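Local coordinates for ochratoxinase (Aspergillus niger, PDB 4C65), which hydrolyses the mycotoxin ochratoxin A to ochratoxin alpha and L-phenylalanine, acting as a zinc-dependent carboxypeptidase of the amidohydrolase superfamily, at residues A[7-11]-A[44-49]; A[137-143]-A[200-206]; A[241-247]-A[260-266]. All coordinates share one frame; numbering follows the deposited sequence.

Contact 1. Residues A[7-11]-A[44-49]; sequences VTIIY and IPKKYL
The rings of Y11 and Y48 each meet a methyl group across this contact, and in both cases the approach is oblique. CD1 of I44 comes to 3.4 Å from CE1 of Y11, and the two side chains cross at about a right angle. CG1 of V7 lies 4.1 Å from CD1 of Y48. Within its own segment the Y48 ring has CG of K47 over the centre of one face, and CD of P45 at its edge, in plane. The hydroxyl end of Y11 also touches the helix, with OH 3.7 Å from CD2 of L49. I9 stands between the two tyrosines. Its extended chain (chi2 -179°) carries CD1 to 3.6 Å from the backbone O of Y48 and 4.0 Å from CD2 of L49. Its other branch, CG2, faces CD1 of I44 at 4.2 Å. P45 is the N-cap residue of helix 46-51, so this is the first turn of that helix laid against strand 7-15. V29 of the adjacent strand 26-31 touches both V7 and Y48. R57 makes a cation-pi contact with Y11. The contact probably lies in the smaller beta-sandwich domain, away from the zinc site. V7 N and O bond to Q53 and T52, just past the helix. Between 7-11 and 44-49 themselves no hydrogen bond forms, which implies that these two are joined by aliphatic and aromatic contact.

Contact 2. Residues A[137-143]-A[200-206]; sequences YSSGAAL and AKVIKVM
In K204, CG stands anti to the backbone N (chi1 159°), which brings it 3.8 Å from CB of A142. CB of K204 meets CB of S139 at 3.8 Å from its backbone position alone. M206 is bent at its second torsion, and its CE comes to 3.9 Å from the same CB of A142. The segments belong to the twisted TIM barrel of the amidohydrolase fold. Strand 203-206 runs beside the chain joining strands 135-138 and 142-144. K204 is an active-site residue and a ligand of both zinc ions. Separately, in one of its two modelled conformers, NZ bonds to O of L115. Backbone hydrogen bonds form at two places. At one, O of S138 accepts from N of K201, in the carbonyl plane, and weakly from N of V202. At the other, L143 is bridged to V205: its N gives an almost straight bond (174°) to O of K204, and its O accepts from N of M206. Between them CA of S139 makes a CA-H...O contact with O of V202 (3.0 Å). An ST turn shapes the loop: OG of S138, which also bonds to D114, accepts from N of G140. CD of K201 packs obliquely on the Y137 ring. One water donates to O of S139 (2.8 Å) and O of A141 (2.7 Å), and accepts from N of K204 (2.9 Å).

Contact 3. Residues A[241-247]-A[260-266]; sequences IVSAHVH and CKSLEHV
S243 and E264 make the polar side-chain link, in one of the two conformers modelled for E264. OG of S243 donates to OE2 of E264 at 2.6 Å from above the carboxylate plane. OG of S262 donates to the same buried oxygen at 2.8 Å, nearly along its C-O axis. R113 forms a salt bridge to this OE2, and OE1 bonds to ND1 of the zinc ligand H69, consistent with a second-shell role toward H69.

In the backbone, O of V242 accepts from N of K261 and weakly from N of S262. N of A244 donates to O of S262, and O of A244 accepts from N of E264. N of V246 donates to O of E264, and O of V246 accepts from N of V266. This is the parallel pairing of a beta-alpha-beta crossover in the TIM barrel, through helix 249-258.

Among apolar contacts, SG of C260 sits 3.6 Å from CG1 of V242. CB of A244 meets CD2 of L263, and CG2 of V246 meets CB of L263.

The aromatic contacts gather at the C-terminal ends of the strands, where the metal site lies. H245 and H265 both bind the second zinc. With CG anti to the backbone N (chi1 166°), the H245 ring reaches H265, its ND1 3.1 Å from NE2 of H265. The planes, at 76°, are neither stacked nor edge-to-face. NE2 of H245 bonds to G209, ND1 of H265 to T287 and ND1 of H247 to S267. The H247 and H265 rings are nearly parallel (13°) but slid apart, with CE1 of H247 3.4 Å from CB of H265.

Overall arrangement
Contacts 2 and 3 are neighbours in the barrel, with centres 11 Å apart. Strands 203-206 and 242-246 are adjacent in one parallel sheet: I203 O lies 2.7 Å from S243 N, and V205 N lies 2.9 Å from S243 O, both probable hydrogen bonds. Together they supply three zinc ligands. K204 from contact 2 serves both ions, and H245 and H265 from contact 3 serve the second. The side chain of H69, a ligand of the first ion, is about 5 Å from that of K204 and about 3 Å from that of E264. The side chain of H265 is about 3 Å from that of the active-site D336. Contact 1 is remote, its centre about 40 Å from that of contact 2.

Contact 1. Residues A[7-11]-A[44-49]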
loop_
_atom_site.group_PDB
_atom_site.type_symbol
_atom_site.label_atom_id
_atom_site.label_comp_id
_atom_site.label_asym_id
_atom_site.label_seq_id
_atom_site.Cartn_x
_atom_site.Cartn_y
_atom_site.Cartn_z
ATOM N N VAL A 7 -14.599 -22.286 52.582
ATOM C CA VAL A 7 -15.612 -23.311 52.512
ATOM C C VAL A 7 -17.004 -22.718 52.669
ATOM O O VAL A 7 -17.254 -21.951 53.593
ATOM C CB VAL A 7 -15.338 -24.376 53.596
ATOM C CG1 VAL A 7 -16.465 -25.404 53.669
ATOM C CG2 VAL A 7 -14.009 -25.052 53.309
ATOM N N THR A 8 -17.919 -23.110 51.777
ATOM C CA THR A 8 -19.317 -22.682 51.829
ATOM C C THR A 8 -20.235 -23.904 51.763
ATOM O O THR A 8 -20.055 -24.773 50.916
ATOM C CB THR A 8 -19.669 -21.761 50.654
ATOM O OG1 THR A 8 -18.737 -20.689 50.591
ATOM C CG2 THR A 8 -21.068 -21.207 50.798
ATOM N N ILE A 9 -21.195 -23.982 52.684
ATOM C CA ILE A 9 -22.199 -25.042 52.657
ATOM C C ILE A 9 -23.508 -24.461 52.193
ATOM O O ILE A 9 -23.963 -23.449 52.717
ATOM C CB ILE A 9 -22.403 -25.716 54.026
ATOM C CG1 ILE A 9 -21.050 -26.199 54.563
ATOM C CG2 ILE A 9 -23.358 -26.895 53.890
ATOM C CD1 ILE A 9 -21.113 -26.907 55.888
ATOM N N ILE A 10 -24.092 -25.095 51.180
ATOM C CA ILE A 10 -25.394 -24.699 50.670
ATOM C C ILE A 10 -26.368 -25.859 50.830
ATOM O O ILE A 10 -26.136 -26.936 50.295
ATOM C CB ILE A 10 -25.328 -24.346 49.174
ATOM C CG1 ILE A 10 -24.268 -23.280 48.921
ATOM C CG2 ILE A 10 -26.697 -23.886 48.680
ATOM C CD1 ILE A 10 -23.776 -23.263 47.489
ATOM N N TYR A 11 -27.422 -25.638 51.610
ATOM C CA TYR A 11 -28.469 -26.626 51.795
ATOM C C TYR A 11 -29.570 -26.358 50.816
ATOM O O TYR A 11 -30.003 -25.213 50.667
ATOM C CB TYR A 11 -29.032 -26.538 53.205
ATOM C CG TYR A 11 -28.038 -26.896 54.286
ATOM C CD1 TYR A 11 -27.899 -28.200 54.721
ATOM C CD2 TYR A 11 -27.224 -25.934 54.848
ATOM C CE1 TYR A 11 -26.991 -28.538 55.714
ATOM C CE2 TYR A 11 -26.307 -26.262 55.854
ATOM C CZ TYR A 11 -26.209 -27.565 56.285
ATOM O OH TYR A 11 -25.330 -27.897 57.270
ATOM N N ILE A 44 -23.071 -34.700 54.966
ATOM C CA ILE A 44 -21.995 -33.726 54.822
ATOM C C ILE A 44 -20.809 -34.147 55.685
ATOM O O ILE A 44 -20.957 -34.277 56.879
ATOM C CB ILE A 44 -22.442 -32.314 55.260
ATOM C CG1 ILE A 44 -23.633 -31.821 54.422
ATOM C CG2 ILE A 44 -21.296 -31.309 55.107
ATOM C CD1 ILE A 44 -24.444 -30.740 55.100
ATOM N N PRO A 45 -19.625 -34.356 55.084
ATOM C CA PRO A 45 -18.453 -34.670 55.889
ATOM C C PRO A 45 -18.264 -33.635 57.002
ATOM O O PRO A 45 -18.373 -32.432 56.759
ATOM C CB PRO A 45 -17.303 -34.608 54.884
ATOM C CG PRO A 45 -17.933 -34.898 53.566
ATOM C CD PRO A 45 -19.298 -34.284 53.641
ATOM N N LYS A 46 -17.996 -34.113 58.214
ATOM C CA LYS A 46 -17.953 -33.251 59.378
ATOM C C LYS A 46 -16.869 -32.178 59.290
ATOM O O LYS A 46 -16.998 -31.121 59.916
ATOM C CB LYS A 46 -17.751 -34.077 60.667
ATOM C CG LYS A 46 -18.809 -35.073 61.079
ATOM C CD LYS A 46 -20.170 -34.662 60.602
ATOM C CE LYS A 46 -21.168 -35.785 60.907
ATOM N NZ LYS A 46 -22.385 -35.324 61.615
ATOM N N LYS A 47 -15.800 -32.440 58.534
ATOM C CA LYS A 47 -14.710 -31.462 58.422
ATOM C C LYS A 47 -15.183 -30.154 57.818
ATOM O O LYS A 47 -14.719 -29.094 58.216
ATOM C CB LYS A 47 -13.521 -32.017 57.653
ATOM C CG LYS A 47 -13.803 -32.444 56.237
ATOM C CD LYS A 47 -12.515 -32.858 55.533
ATOM C CE LYS A 47 -12.825 -33.601 54.235
ATOM N NZ LYS A 47 -11.723 -33.614 53.249
ATOM N N TYR A 48 -16.155 -30.231 56.907
ATOM C CA TYR A 48 -16.746 -29.028 56.305
ATOM C C TYR A 48 -17.726 -28.320 57.242
ATOM O O TYR A 48 -17.783 -27.087 57.256
ATOM C CB TYR A 48 -17.442 -29.346 54.980
ATOM C CG TYR A 48 -16.545 -29.979 53.951
ATOM C CD1 TYR A 48 -15.338 -29.372 53.579
ATOM C CD2 TYR A 48 -16.884 -31.183 53.359
ATOM C CE1 TYR A 48 -14.499 -29.957 52.644
ATOM C CE2 TYR A 48 -16.055 -31.769 52.410
ATOM C CZ TYR A 48 -14.863 -31.156 52.065
ATOM O OH TYR A 48 -14.054 -31.735 51.131
ATOM N N LEU A 49 -18.458 -29.085 58.055
ATOM C CA LEU A 49 -19.329 -28.515 59.084
ATOM C C LEU A 49 -18.524 -27.664 60.078
ATOM O O LEU A 49 -19.016 -26.636 60.562
ATOM C CB LEU A 49 -20.083 -29.613 59.828
ATOM C CG LEU A 49 -21.154 -30.385 59.049
ATOM C CD1 LEU A 49 -21.663 -31.575 59.848
ATOM C CD2 LEU A 49 -22.310 -29.482 58.660
#

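Contact 2. Residues A[137-143]-A[200-206]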
loop_
_atom_site.group_PDB
_atom_site.type_symbol
_atom_site.label_atom_id
_atom_site.label_comp_id
_atom_site.label_asym_id
_atom_site.label_seq_id
_atom_site.Cartn_x
_atom_site.Cartn_y
_atom_site.Cartn_z
ATOM N N TYR A 137 -16.101 -18.553 26.309
ATOM C CA TYR A 137 -15.345 -19.333 25.360
ATOM C C TYR A 137 -15.687 -18.768 23.997
ATOM O O TYR A 137 -16.813 -18.928 23.512
ATOM C CB TYR A 137 -15.715 -20.819 25.441
ATOM C CG TYR A 137 -15.549 -21.384 26.799
ATOM C CD1 TYR A 137 -16.525 -21.229 27.751
ATOM C CD2 TYR A 137 -14.413 -22.088 27.134
ATOM C CE1 TYR A 137 -16.373 -21.753 29.030
ATOM C CE2 TYR A 137 -14.234 -22.605 28.400
ATOM C CZ TYR A 137 -15.221 -22.437 29.357
ATOM O OH TYR A 137 -15.050 -22.966 30.610
ATOM N N SER A 138 -14.722 -18.099 23.378
ATOM C CA SER A 138 -14.984 -17.358 22.174
ATOM C C SER A 138 -14.288 -17.980 20.973
ATOM O O SER A 138 -13.204 -18.532 21.083
ATOM C CB SER A 138 -14.517 -15.903 22.350
ATOM O OG SER A 138 -14.755 -15.132 21.182
ATOM N N SER A 139 -14.945 -17.861 19.823
ATOM C CA SER A 139 -14.390 -18.274 18.550
ATOM C C SER A 139 -13.487 -17.185 17.942
ATOM O O SER A 139 -12.791 -17.432 16.943
ATOM C CB SER A 139 -15.534 -18.551 17.591
ATOM O OG SER A 139 -16.304 -17.369 17.456
ATOM N N GLY A 140 -13.490 -15.989 18.538
ATOM C CA GLY A 140 -12.946 -14.820 17.869
ATOM C C GLY A 140 -13.878 -14.549 16.699
ATOM O O GLY A 140 -15.108 -14.548 16.874
ATOM N N ALA A 141 -13.316 -14.352 15.514
ATOM C CA ALA A 141 -14.125 -14.120 14.319
ATOM C C ALA A 141 -14.729 -15.413 13.788
ATOM O O ALA A 141 -14.102 -16.467 13.859
ATOM C CB ALA A 141 -13.280 -13.503 13.248
ATOM N N ALA A 142 -15.977 -15.345 13.327
ATOM C CA ALA A 142 -16.554 -16.433 12.537
ATOM C C ALA A 142 -15.791 -16.438 11.225
ATOM O O ALA A 142 -15.525 -15.360 10.669
ATOM C CB ALA A 142 -18.035 -16.195 12.285
ATOM N N LEU A 143 -15.419 -17.624 10.755
ATOM C CA LEU A 143 -14.743 -17.741 9.487
ATOM C C LEU A 143 -15.738 -17.960 8.345
ATOM O O LEU A 143 -16.619 -18.797 8.434
ATOM C CB LEU A 143 -13.744 -18.885 9.504
ATOM C CG LEU A 143 -12.709 -18.989 10.615
ATOM C CD1 LEU A 143 -11.619 -19.962 10.199
ATOM C CD2 LEU A 143 -12.088 -17.654 10.959
ATOM N N ALA A 200 -8.980 -17.576 21.244
ATOM C CA ALA A 200 -10.183 -18.322 20.948
ATOM C C ALA A 200 -10.105 -19.742 21.520
ATOM O O ALA A 200 -9.088 -20.408 21.421
ATOM C CB ALA A 200 -10.430 -18.362 19.459
ATOM N N LYS A 201 -11.185 -20.155 22.166
ATOM C CA LYS A 201 -11.285 -21.485 22.743
ATOM C C LYS A 201 -12.215 -22.379 21.916
ATOM O O LYS A 201 -12.443 -23.530 22.263
ATOM C CB LYS A 201 -11.744 -21.385 24.187
ATOM C CG LYS A 201 -10.578 -21.110 25.118
ATOM C CD LYS A 201 -11.048 -20.732 26.500
ATOM C CE LYS A 201 -9.879 -20.192 27.362
ATOM N NZ LYS A 201 -10.003 -20.597 28.782
ATOM N N VAL A 202 -12.731 -21.850 20.827
ATOM C CA VAL A 202 -13.428 -22.646 19.861
ATOM C C VAL A 202 -13.196 -22.016 18.493
ATOM O O VAL A 202 -12.789 -20.854 18.408
ATOM C CB VAL A 202 -14.925 -22.762 20.218
ATOM C CG1 VAL A 202 -15.648 -21.430 20.082
ATOM C CG2 VAL A 202 -15.606 -23.827 19.347
ATOM N N ILE A 203 -13.441 -22.775 17.422
ATOM C CA ILE A 203 -13.444 -22.196 16.072
ATOM C C ILE A 203 -14.825 -22.310 15.452
ATOM O O ILE A 203 -15.468 -23.357 15.520
ATOM C CB ILE A 203 -12.370 -22.832 15.155
ATOM C CG1 ILE A 203 -10.972 -22.618 15.722
ATOM C CG2 ILE A 203 -12.422 -22.226 13.740
ATOM C CD1 ILE A 203 -10.546 -21.164 15.828
ATOM N N LYS A 204 -15.275 -21.231 14.824
ATOM C CA LYS A 204 -16.584 -21.206 14.144
ATOM C C LYS A 204 -16.425 -20.975 12.651
ATOM O O LYS A 204 -15.782 -20.020 12.240
ATOM C CB LYS A 204 -17.464 -20.108 14.765
ATOM C CG LYS A 204 -18.614 -19.587 13.926
ATOM C CD LYS A 204 -19.899 -20.363 14.064
ATOM C CE LYS A 204 -20.912 -19.391 13.377
ATOM N NZ LYS A 204 -21.162 -17.971 13.900
ATOM N N VAL A 205 -17.086 -21.816 11.843
ATOM C CA VAL A 205 -17.137 -21.637 10.379
ATOM C C VAL A 205 -18.569 -21.473 9.888
ATOM O O VAL A 205 -19.509 -21.953 10.523
ATOM C CB VAL A 205 -16.549 -22.818 9.591
ATOM C CG1 VAL A 205 -15.099 -22.977 9.931
ATOM C CG2 VAL A 205 -17.280 -24.118 9.875
ATOM N N MET A 206 -18.710 -20.768 8.759
ATOM C CA MET A 206 -19.958 -20.701 8.036
ATOM C C MET A 206 -19.843 -21.801 6.990
ATOM O O MET A 206 -19.021 -21.735 6.090
ATOM C CB MET A 206 -20.130 -19.337 7.396
ATOM C CG MET A 206 -20.068 -18.167 8.375
ATOM S SD MET A 206 -21.273 -18.260 9.718
ATOM C CE MET A 206 -21.307 -16.531 10.245
HETATM O O HOH W 1 -13.457 -18.975 14.693
#

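Contact 3. Residues A[241-247]-A[260-266]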
loop_
_atom_site.group_PDB
_atom_site.type_symbol
_atom_site.label_atom_id
_atom_site.label_comp_id
_atom_site.label_asym_id
_atom_site.label_seq_id
_atom_site.Cartn_x
_atom_site.Cartn_y
_atom_site.Cartn_z
ATOM N N ILE A 241 -12.172 -27.586 18.983
ATOM C CA ILE A 241 -13.071 -28.148 18.015
ATOM C C ILE A 241 -13.727 -27.019 17.191
ATOM O O ILE A 241 -13.579 -25.833 17.509
ATOM C CB ILE A 241 -14.144 -28.988 18.679
ATOM C CG1 ILE A 241 -14.976 -28.135 19.636
ATOM C CG2 ILE A 241 -13.500 -30.182 19.377
ATOM C CD1 ILE A 241 -16.340 -28.712 19.915
ATOM N N VAL A 242 -14.363 -27.406 16.086
ATOM C CA VAL A 242 -14.956 -26.451 15.190
ATOM C C VAL A 242 -16.446 -26.589 15.295
ATOM O O VAL A 242 -16.992 -27.693 15.306
ATOM C CB VAL A 242 -14.520 -26.690 13.738
ATOM C CG1 VAL A 242 -15.307 -25.806 12.795
ATOM C CG2 VAL A 242 -13.034 -26.469 13.581
ATOM N N SER A 243 -17.102 -25.449 15.383
ATOM C CA SER A 243 -18.530 -25.373 15.322
ATOM C C SER A 243 -18.884 -24.838 13.959
ATOM O O SER A 243 -18.314 -23.839 13.505
ATOM C CB SER A 243 -19.051 -24.413 16.402
ATOM O OG SER A 243 -20.450 -24.203 16.266
ATOM N N ALA A 244 -19.867 -25.468 13.328
ATOM C CA ALA A 244 -20.275 -25.127 11.985
ATOM C C ALA A 244 -21.727 -24.657 11.927
ATOM O O ALA A 244 -22.631 -25.387 12.326
ATOM C CB ALA A 244 -20.112 -26.341 11.101
ATOM N N HIS A 245 -21.923 -23.434 11.423
ATOM C CA HIS A 245 -23.216 -22.935 10.994
ATOM C C HIS A 245 -23.666 -23.738 9.783
ATOM O O HIS A 245 -23.062 -23.650 8.718
ATOM C CB HIS A 245 -23.088 -21.448 10.676
ATOM C CG HIS A 245 -24.237 -20.866 9.924
ATOM N ND1 HIS A 245 -25.133 -20.008 10.516
ATOM C CD2 HIS A 245 -24.587 -20.930 8.615
ATOM C CE1 HIS A 245 -26.020 -19.610 9.620
ATOM N NE2 HIS A 245 -25.705 -20.146 8.454
ATOM N N VAL A 246 -24.720 -24.535 9.949
ATOM C CA VAL A 246 -25.291 -25.345 8.848
ATOM C C VAL A 246 -26.819 -25.353 8.818
ATOM O O VAL A 246 -27.482 -25.521 9.848
ATOM C CB VAL A 246 -24.799 -26.812 8.896
ATOM C CG1 VAL A 246 -23.345 -26.903 8.477
ATOM C CG2 VAL A 246 -24.977 -27.412 10.281
ATOM N N HIS A 247 -27.383 -25.189 7.636
ATOM C CA HIS A 247 -28.820 -25.328 7.459
ATOM C C HIS A 247 -29.081 -26.501 6.527
ATOM O O HIS A 247 -29.532 -27.567 6.971
ATOM C CB HIS A 247 -29.435 -24.029 6.910
ATOM C CG HIS A 247 -29.528 -22.930 7.926
ATOM N ND1 HIS A 247 -30.377 -22.990 9.012
ATOM C CD2 HIS A 247 -28.873 -21.754 8.033
ATOM C CE1 HIS A 247 -30.232 -21.905 9.747
ATOM N NE2 HIS A 247 -29.329 -21.134 9.172
ATOM N N CYS A 260 -15.993 -31.441 11.987
ATOM C CA CYS A 260 -16.616 -30.508 12.922
ATOM C C CYS A 260 -17.339 -31.293 14.018
ATOM O O CYS A 260 -17.873 -32.347 13.749
ATOM C CB CYS A 260 -17.599 -29.590 12.200
ATOM S SG CYS A 260 -16.845 -28.538 10.958
ATOM N N LYS A 261 -17.304 -30.775 15.241
ATOM C CA LYS A 261 -17.808 -31.489 16.395
ATOM C C LYS A 261 -19.002 -30.823 17.011
ATOM O O LYS A 261 -19.577 -31.327 17.943
ATOM C CB LYS A 261 -16.705 -31.691 17.419
ATOM C CG LYS A 261 -15.627 -32.648 16.948
ATOM C CD LYS A 261 -16.152 -34.065 16.721
ATOM C CE LYS A 261 -15.477 -35.059 17.638
ATOM N NZ LYS A 261 -16.418 -35.698 18.613
ATOM N N SER A 262 -19.403 -29.687 16.464
ATOM C CA SER A 262 -20.594 -29.000 16.923
ATOM C C SER A 262 -21.283 -28.387 15.718
ATOM O O SER A 262 -20.636 -27.812 14.856
ATOM C CB SER A 262 -20.189 -27.936 17.954
ATOM O OG SER A 262 -21.294 -27.142 18.366
ATOM N N LEU A 263 -22.589 -28.541 15.619
ATOM C CA LEU A 263 -23.321 -27.974 14.502
ATOM C C LEU A 263 -24.393 -27.071 15.027
ATOM O O LEU A 263 -25.091 -27.424 15.999
ATOM C CB LEU A 263 -23.956 -29.070 13.650
ATOM C CG LEU A 263 -22.986 -30.083 13.082
ATOM C CD1 LEU A 263 -23.768 -31.173 12.362
ATOM C CD2 LEU A 263 -21.976 -29.438 12.154
ATOM N N GLU A 264 -24.570 -25.937 14.357
ATOM C CA GLU A 264 -25.580 -24.979 14.756
ATOM C C GLU A 264 -26.749 -24.933 13.768
ATOM O O GLU A 264 -26.535 -25.059 12.564
ATOM C CB GLU A 264 -24.948 -23.606 14.916
ATOM C CG GLU A 264 -23.507 -23.644 15.351
ATOM C CD GLU A 264 -23.481 -24.112 16.803
ATOM O OE1 GLU A 264 -24.210 -23.490 17.621
ATOM O OE2 GLU A 264 -22.749 -25.079 17.136
ATOM N N HIS A 265 -27.946 -24.725 14.303
ATOM C CA HIS A 265 -29.180 -24.668 13.543
ATOM C C HIS A 265 -29.585 -26.041 13.036
ATOM O O HIS A 265 -30.637 -26.569 13.421
ATOM C CB HIS A 265 -29.099 -23.653 12.386
ATOM C CG HIS A 265 -28.364 -22.400 12.741
ATOM N ND1 HIS A 265 -28.772 -21.565 13.754
ATOM C CD2 HIS A 265 -27.225 -21.866 12.250
ATOM C CE1 HIS A 265 -27.919 -20.567 13.872
ATOM N NE2 HIS A 265 -26.976 -20.720 12.960
ATOM N N VAL A 266 -28.766 -26.593 12.150
ATOM C CA VAL A 266 -28.918 -27.947 11.650
ATOM C C VAL A 266 -30.308 -28.185 11.096
ATOM O O VAL A 266 -30.853 -29.279 11.208
ATOM C CB VAL A 266 -28.590 -29.005 12.720
ATOM C CG1 VAL A 266 -27.806 -30.136 12.084
ATOM C CG2 VAL A 266 -27.760 -28.435 13.859
#